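Local coordinates for electron transfer flavoprotein, alpha subunit (Thermotoga maritima, PDB 7KOE) that probably carries electrons through bound flavin-adenine dinucleotide as the alpha subunit of an electron transfer flavoprotein complex, at residues Glu40-Glu51 with Asp63-Asn74. Sequence-based numbering, arbitrary orientation.
Sequences EVWGVLLGEGLE and DKVLYVKNREFN
The indole of W42 is overlapped on one face by the aliphatic start of K64, whose CB stands 3.7 Å from the centroid of the five-membered ring of W42 in a CH-pi contact. Further round, CZ3 of W42 touches CB of L66 at 3.6 Å. In the plane of the indole, W42 NE1 donates to OE2 of E40, reaching this oxygen from above the carboxylate plane. K64 CG passes close to W42 NE1, and bends at chi2 (-65°) and chi4 bring K64 NZ round to E40 OE2 for a 3.5 Å salt bridge, its hydrogen bond weak. With the indole cut back to an alanine, a gap would probably open beside K64 and L66, and the E40 carboxylate, lacking that N-H, is likely to turn more freely. D63 accepts a weak bond from V41 N, though its carboxylate is held chiefly by R30 and R177.

Beyond them the strands pair in parallel, axes 19° apart, L66 N bonding to G43 O, L45 N to L66 O and G47 N to V68 O. On the face of L45, the Y67 ring extends past L45 CD2 with CG anti to the backbone N (chi1 176°), which carries its hydroxyl to the turn after the first strand. There Y67 OH accepts a nearly straight bond from L50 N, at the N-cap of helix 51-60, while the CD of K69 lies over the ring centre. On the face of V44, L46, L66 and V68, L46 CD2 sits 4.0 Å from the ring centroid of F73, which follows the second strand, and both residues also meet helix 78-84. Strand 40-46, helix 51-60 and strand 65-69 thus form a beta-alpha-beta crossover of the Rossmann-like alpha/beta fold of the HUP clan.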
ATOM      1  N   GLU B  40     -32.443  -2.458  43.651  1.00 61.47           N
ATOM      2  CA  GLU B  40     -32.435  -3.399  44.762  1.00 61.47           C
ATOM      3  C   GLU B  40     -32.408  -4.822  44.221  1.00 61.47           C
ATOM      4  O   GLU B  40     -33.010  -5.118  43.187  1.00 61.47           O
ATOM      5  CB  GLU B  40     -33.657  -3.197  45.662  1.00 61.47           C
ATOM      6  CG  GLU B  40     -34.946  -2.981  44.886  1.00 61.47           C
ATOM      7  CD  GLU B  40     -36.181  -3.091  45.752  1.00 61.47           C
ATOM      8  OE1 GLU B  40     -37.054  -2.203  45.675  1.00 61.47           O
ATOM      9  OE2 GLU B  40     -36.280  -4.074  46.510  1.00 61.47           O
ATOM     10  N   VAL B  41     -31.718  -5.706  44.938  1.00 57.31           N
ATOM     11  CA  VAL B  41     -31.509  -7.083  44.496  1.00 57.31           C
ATOM     12  C   VAL B  41     -32.582  -7.951  45.142  1.00 57.31           C
ATOM     13  O   VAL B  41     -32.518  -8.262  46.332  1.00 57.31           O
ATOM     14  CB  VAL B  41     -30.108  -7.580  44.849  1.00 57.31           C
ATOM     15  CG1 VAL B  41     -29.940  -9.043  44.459  1.00 57.31           C
ATOM     16  CG2 VAL B  41     -29.066  -6.714  44.187  1.00 57.31           C
ATOM     17  N   TRP B  42     -33.564  -8.367  44.352  1.00 57.10           N
ATOM     18  CA  TRP B  42     -34.560  -9.307  44.838  1.00 57.10           C
ATOM     19  C   TRP B  42     -34.026 -10.733  44.750  1.00 57.10           C
ATOM     20  O   TRP B  42     -32.903 -10.986  44.309  1.00 57.10           O
ATOM     21  CB  TRP B  42     -35.854  -9.174  44.043  1.00 57.10           C
ATOM     22  CG  TRP B  42     -36.817  -8.215  44.628  1.00 57.10           C
ATOM     23  CD1 TRP B  42     -36.527  -7.024  45.217  1.00 57.10           C
ATOM     24  CD2 TRP B  42     -38.240  -8.355  44.683  1.00 57.10           C
ATOM     25  NE1 TRP B  42     -37.680  -6.411  45.633  1.00 57.10           N
ATOM     26  CE2 TRP B  42     -38.746  -7.217  45.333  1.00 57.10           C
ATOM     27  CE3 TRP B  42     -39.134  -9.340  44.257  1.00 57.10           C
ATOM     28  CZ2 TRP B  42     -40.105  -7.021  45.541  1.00 57.10           C
ATOM     29  CZ3 TRP B  42     -40.483  -9.148  44.474  1.00 57.10           C
ATOM     30  CH2 TRP B  42     -40.955  -7.998  45.111  1.00 57.10           C
ATOM     31  N   GLY B  43     -34.843 -11.678  45.195  1.00 52.30           N
ATOM     32  CA  GLY B  43     -34.574 -13.083  44.981  1.00 52.30           C
ATOM     33  C   GLY B  43     -35.868 -13.848  44.818  1.00 52.30           C
ATOM     34  O   GLY B  43     -36.727 -13.806  45.700  1.00 52.30           O
ATOM     35  N   VAL B  44     -36.032 -14.547  43.703  1.00 49.07           N
ATOM     36  CA  VAL B  44     -37.245 -15.309  43.433  1.00 49.07           C
ATOM     37  C   VAL B  44     -36.989 -16.758  43.806  1.00 49.07           C
ATOM     38  O   VAL B  44     -36.000 -17.355  43.368  1.00 49.07           O
ATOM     39  CB  VAL B  44     -37.675 -15.183  41.964  1.00 49.07           C
ATOM     40  CG1 VAL B  44     -39.099 -15.671  41.796  1.00 49.07           C
ATOM     41  CG2 VAL B  44     -37.554 -13.748  41.511  1.00 49.07           C
ATOM     42  N   LEU B  45     -37.874 -17.323  44.616  1.00 52.84           N
ATOM     43  CA  LEU B  45     -37.681 -18.670  45.120  1.00 52.84           C
ATOM     44  C   LEU B  45     -39.033 -19.361  45.113  1.00 52.84           C
ATOM     45  O   LEU B  45     -40.028 -18.781  45.554  1.00 52.84           O
ATOM     46  CB  LEU B  45     -37.071 -18.636  46.525  1.00 52.84           C
ATOM     47  CG  LEU B  45     -36.356 -19.868  47.077  1.00 52.84           C
ATOM     48  CD1 LEU B  45     -35.292 -19.415  48.055  1.00 52.84           C
ATOM     49  CD2 LEU B  45     -37.303 -20.821  47.758  1.00 52.84           C
ATOM     50  N   LEU B  46     -39.068 -20.589  44.607  1.00 55.91           N
ATOM     51  CA  LEU B  46     -40.312 -21.305  44.368  1.00 55.91           C
ATOM     52  C   LEU B  46     -40.299 -22.613  45.142  1.00 55.91           C
ATOM     53  O   LEU B  46     -39.329 -23.372  45.066  1.00 55.91           O
ATOM     54  CB  LEU B  46     -40.514 -21.574  42.874  1.00 55.91           C
ATOM     55  CG  LEU B  46     -40.874 -20.404  41.952  1.00 55.91           C
ATOM     56  CD1 LEU B  46     -39.639 -19.702  41.420  1.00 55.91           C
ATOM     57  CD2 LEU B  46     -41.718 -20.892  40.798  1.00 55.91           C
ATOM     58  N   GLY B  47     -41.370 -22.872  45.877  1.00 59.58           N
ATOM     59  CA  GLY B  47     -41.533 -24.082  46.647  1.00 59.58           C
ATOM     60  C   GLY B  47     -42.126 -23.782  47.999  1.00 59.58           C
ATOM     61  O   GLY B  47     -42.376 -22.627  48.357  1.00 59.58           O
ATOM     62  N   GLU B  48     -42.361 -24.840  48.768  1.00 64.19           N
ATOM     63  CA  GLU B  48     -42.854 -24.729  50.132  1.00 64.19           C
ATOM     64  C   GLU B  48     -41.879 -25.400  51.085  1.00 64.19           C
ATOM     65  O   GLU B  48     -41.343 -26.471  50.787  1.00 64.19           O
ATOM     66  CB  GLU B  48     -44.240 -25.350  50.281  1.00 64.19           C
ATOM     67  CG  GLU B  48     -45.361 -24.445  49.820  1.00 64.19           C
ATOM     68  CD  GLU B  48     -46.068 -23.772  50.976  1.00 64.19           C
ATOM     69  OE1 GLU B  48     -47.021 -23.004  50.724  1.00 64.19           O
ATOM     70  OE2 GLU B  48     -45.668 -24.004  52.136  1.00 64.19           O
ATOM     71  N   GLY B  49     -41.659 -24.767  52.231  1.00 57.47           N
ATOM     72  CA  GLY B  49     -40.730 -25.304  53.201  1.00 57.47           C
ATOM     73  C   GLY B  49     -39.291 -24.942  52.939  1.00 57.47           C
ATOM     74  O   GLY B  49     -38.397 -25.747  53.207  1.00 57.47           O
ATOM     75  N   LEU B  50     -39.038 -23.749  52.413  1.00 58.42           N
ATOM     76  CA  LEU B  50     -37.690 -23.310  52.092  1.00 58.42           C
ATOM     77  C   LEU B  50     -37.387 -21.980  52.760  1.00 58.42           C
ATOM     78  O   LEU B  50     -36.727 -21.110  52.185  1.00 58.42           O
ATOM     79  CB  LEU B  50     -37.499 -23.215  50.583  1.00 58.42           C
ATOM     80  CG  LEU B  50     -37.341 -24.555  49.871  1.00 58.42           C
ATOM     81  CD1 LEU B  50     -37.882 -24.451  48.469  1.00 58.42           C
ATOM     82  CD2 LEU B  50     -35.891 -25.002  49.854  1.00 58.42           C
ATOM     83  N   GLU B  51     -37.870 -21.797  53.989  1.00 59.32           N
ATOM     84  CA  GLU B  51     -37.481 -20.633  54.774  1.00 59.32           C
ATOM     85  C   GLU B  51     -36.071 -20.762  55.326  1.00 59.32           C
ATOM     86  O   GLU B  51     -35.476 -19.753  55.715  1.00 59.32           O
ATOM     87  CB  GLU B  51     -38.467 -20.410  55.922  1.00 59.32           C
ATOM     88  CG  GLU B  51     -39.839 -19.942  55.480  1.00 59.32           C
ATOM     89  CD  GLU B  51     -40.802 -21.090  55.269  1.00 59.32           C
ATOM     90  OE1 GLU B  51     -40.385 -22.254  55.441  1.00 59.32           O
ATOM     91  OE2 GLU B  51     -41.977 -20.829  54.935  1.00 59.32           O
ATOM     92  N   ASP B  63     -31.597  -8.152  48.746  1.00 60.66           N
ATOM     93  CA  ASP B  63     -32.274  -7.070  49.452  1.00 60.66           C
ATOM     94  C   ASP B  63     -33.651  -7.511  49.915  1.00 60.66           C
ATOM     95  O   ASP B  63     -33.990  -7.376  51.094  1.00 60.66           O
ATOM     96  CB  ASP B  63     -32.386  -5.836  48.558  1.00 60.66           C
ATOM     97  CG  ASP B  63     -31.040  -5.237  48.227  1.00 60.66           C
ATOM     98  OD1 ASP B  63     -30.018  -5.936  48.386  1.00 60.66           O
ATOM     99  OD2 ASP B  63     -31.002  -4.065  47.801  1.00 60.66           O
ATOM    100  N   LYS B  64     -34.442  -8.075  49.010  1.00 57.82           N
ATOM    101  CA  LYS B  64     -35.738  -8.642  49.334  1.00 57.82           C
ATOM    102  C   LYS B  64     -35.753 -10.064  48.785  1.00 57.82           C
ATOM    103  O   LYS B  64     -34.856 -10.471  48.041  1.00 57.82           O
ATOM    104  CB  LYS B  64     -36.877  -7.816  48.724  1.00 57.82           C
ATOM    105  CG  LYS B  64     -36.707  -6.297  48.829  1.00 57.82           C
ATOM    106  CD  LYS B  64     -36.717  -5.747  50.235  1.00 57.82           C
ATOM    107  CE  LYS B  64     -36.542  -4.234  50.232  1.00 57.82           C
ATOM    108  NZ  LYS B  64     -37.709  -3.548  49.610  1.00 57.82           N
ATOM    109  N   VAL B  65     -36.769 -10.838  49.154  1.00 55.35           N
ATOM    110  CA  VAL B  65     -36.921 -12.199  48.645  1.00 55.35           C
ATOM    111  C   VAL B  65     -38.382 -12.400  48.267  1.00 55.35           C
ATOM    112  O   VAL B  65     -39.275 -12.196  49.096  1.00 55.35           O
ATOM    113  CB  VAL B  65     -36.468 -13.267  49.662  1.00 55.35           C
ATOM    114  CG1 VAL B  65     -37.072 -14.626  49.348  1.00 55.35           C
ATOM    115  CG2 VAL B  65     -34.952 -13.380  49.679  1.00 55.35           C
ATOM    116  N   LEU B  66     -38.630 -12.774  47.017  1.00 55.75           N
ATOM    117  CA  LEU B  66     -39.965 -13.161  46.576  1.00 55.75           C
ATOM    118  C   LEU B  66     -40.056 -14.675  46.702  1.00 55.75           C
ATOM    119  O   LEU B  66     -39.569 -15.413  45.845  1.00 55.75           O
ATOM    120  CB  LEU B  66     -40.221 -12.688  45.152  1.00 55.75           C
ATOM    121  CG  LEU B  66     -41.526 -13.110  44.489  1.00 55.75           C
ATOM    122  CD1 LEU B  66     -42.721 -12.679  45.314  1.00 55.75           C
ATOM    123  CD2 LEU B  66     -41.599 -12.529  43.095  1.00 55.75           C
ATOM    124  N   TYR B  67     -40.660 -15.143  47.789  1.00 57.41           N
ATOM    125  CA  TYR B  67     -40.716 -16.571  48.092  1.00 57.41           C
ATOM    126  C   TYR B  67     -42.080 -17.083  47.646  1.00 57.41           C
ATOM    127  O   TYR B  67     -43.046 -17.096  48.406  1.00 57.41           O
ATOM    128  CB  TYR B  67     -40.436 -16.797  49.573  1.00 57.41           C
ATOM    129  CG  TYR B  67     -40.548 -18.217  50.099  1.00 57.41           C
ATOM    130  CD1 TYR B  67     -40.226 -19.314  49.311  1.00 57.41           C
ATOM    131  CD2 TYR B  67     -40.907 -18.447  51.420  1.00 57.41           C
ATOM    132  CE1 TYR B  67     -40.319 -20.603  49.809  1.00 57.41           C
ATOM    133  CE2 TYR B  67     -40.988 -19.730  51.928  1.00 57.41           C
ATOM    134  CZ  TYR B  67     -40.699 -20.802  51.115  1.00 57.41           C
ATOM    135  OH  TYR B  67     -40.784 -22.079  51.616  1.00 57.41           O
ATOM    136  N   VAL B  68     -42.149 -17.512  46.388  1.00 57.99           N
ATOM    137  CA  VAL B  68     -43.379 -18.035  45.805  1.00 57.99           C
ATOM    138  C   VAL B  68     -43.645 -19.420  46.379  1.00 57.99           C
ATOM    139  O   VAL B  68     -42.744 -20.263  46.440  1.00 57.99           O
ATOM    140  CB  VAL B  68     -43.277 -18.070  44.272  1.00 57.99           C
ATOM    141  CG1 VAL B  68     -44.585 -18.518  43.654  1.00 57.99           C
ATOM    142  CG2 VAL B  68     -42.879 -16.707  43.738  1.00 57.99           C
ATOM    143  N   LYS B  69     -44.881 -19.655  46.804  1.00 62.82           N
ATOM    144  CA  LYS B  69     -45.243 -20.840  47.565  1.00 62.82           C
ATOM    145  C   LYS B  69     -46.165 -21.734  46.755  1.00 62.82           C
ATOM    146  O   LYS B  69     -47.263 -21.310  46.377  1.00 62.82           O
ATOM    147  CB  LYS B  69     -45.932 -20.445  48.871  1.00 62.82           C
ATOM    148  CG  LYS B  69     -45.341 -19.226  49.516  1.00 62.82           C
ATOM    149  CD  LYS B  69     -44.142 -19.616  50.331  1.00 62.82           C
ATOM    150  CE  LYS B  69     -44.534 -20.477  51.521  1.00 62.82           C
ATOM    151  NZ  LYS B  69     -45.508 -19.798  52.421  1.00 62.82           N
ATOM    152  N   ASN B  70     -45.723 -22.966  46.509  1.00 64.55           N
ATOM    153  CA  ASN B  70     -46.603 -24.040  46.071  1.00 64.55           C
ATOM    154  C   ASN B  70     -45.928 -25.369  46.380  1.00 64.55           C
ATOM    155  O   ASN B  70     -44.701 -25.449  46.467  1.00 64.55           O
ATOM    156  CB  ASN B  70     -46.947 -23.954  44.583  1.00 64.55           C
ATOM    157  CG  ASN B  70     -48.270 -24.607  44.270  1.00 64.55           C
ATOM    158  OD1 ASN B  70     -48.917 -25.159  45.156  1.00 64.55           O
ATOM    159  ND2 ASN B  70     -48.691 -24.533  43.015  1.00 64.55           N
ATOM    160  N   ARG B  71     -46.749 -26.405  46.563  1.00 66.97           N
ATOM    161  CA  ARG B  71     -46.222 -27.727  46.878  1.00 66.97           C
ATOM    162  C   ARG B  71     -45.637 -28.414  45.653  1.00 66.97           C
ATOM    163  O   ARG B  71     -44.722 -29.235  45.785  1.00 66.97           O
ATOM    164  CB  ARG B  71     -47.323 -28.590  47.504  1.00 66.97           C
ATOM    165  CG  ARG B  71     -46.854 -29.892  48.154  1.00 66.97           C
ATOM    166  CD  ARG B  71     -45.681 -29.678  49.106  1.00 66.97           C
ATOM    167  NE  ARG B  71     -45.964 -28.675  50.130  1.00 66.97           N
ATOM    168  CZ  ARG B  71     -46.486 -28.945  51.320  1.00 66.97           C
ATOM    169  NH1 ARG B  71     -46.785 -30.194  51.650  1.00 66.97           N
ATOM    170  NH2 ARG B  71     -46.708 -27.964  52.184  1.00 66.97           N
ATOM    171  N   GLU B  72     -46.128 -28.085  44.463  1.00 67.50           N
ATOM    172  CA  GLU B  72     -45.626 -28.675  43.229  1.00 67.50           C
ATOM    173  C   GLU B  72     -44.448 -27.912  42.637  1.00 67.50           C
ATOM    174  O   GLU B  72     -44.188 -28.054  41.440  1.00 67.50           O
ATOM    175  CB  GLU B  72     -46.742 -28.784  42.179  1.00 67.50           C
ATOM    176  CG  GLU B  72     -47.998 -29.565  42.598  1.00 67.50           C
ATOM    177  CD  GLU B  72     -49.000 -28.743  43.392  1.00 67.50           C
ATOM    178  OE1 GLU B  72     -48.952 -27.500  43.309  1.00 67.50           O
ATOM    179  OE2 GLU B  72     -49.837 -29.343  44.099  1.00 67.50           O
ATOM    180  N   PHE B  73     -43.736 -27.107  43.425  1.00 60.81           N
ATOM    181  CA  PHE B  73     -42.563 -26.396  42.937  1.00 60.81           C
ATOM    182  C   PHE B  73     -41.262 -26.904  43.540  1.00 60.81           C
ATOM    183  O   PHE B  73     -40.195 -26.398  43.178  1.00 60.81           O
ATOM    184  CB  PHE B  73     -42.682 -24.890  43.210  1.00 60.81           C
ATOM    185  CG  PHE B  73     -43.682 -24.178  42.341  1.00 60.81           C
ATOM    186  CD1 PHE B  73     -44.211 -24.780  41.213  1.00 60.81           C
ATOM    187  CD2 PHE B  73     -44.078 -22.890  42.653  1.00 60.81           C
ATOM    188  CE1 PHE B  73     -45.130 -24.115  40.424  1.00 60.81           C
ATOM    189  CE2 PHE B  73     -44.992 -22.220  41.865  1.00 60.81           C
ATOM    190  CZ  PHE B  73     -45.518 -22.835  40.750  1.00 60.81           C
ATOM    191  N   ASN B  74     -41.318 -27.870  44.459  1.00 63.56           N
ATOM    192  CA  ASN B  74     -40.087 -28.417  45.023  1.00 63.56           C
ATOM    193  C   ASN B  74     -39.364 -29.294  44.013  1.00 63.56           C
ATOM    194  O   ASN B  74     -38.134 -29.243  43.905  1.00 63.56           O
ATOM    195  CB  ASN B  74     -40.390 -29.199  46.300  1.00 63.56           C
ATOM    196  CG  ASN B  74     -41.239 -28.414  47.272  1.00 63.56           C
ATOM    197  OD1 ASN B  74     -42.425 -28.691  47.445  1.00 63.56           O
ATOM    198  ND2 ASN B  74     -40.635 -27.425  47.918  1.00 63.56           N
TER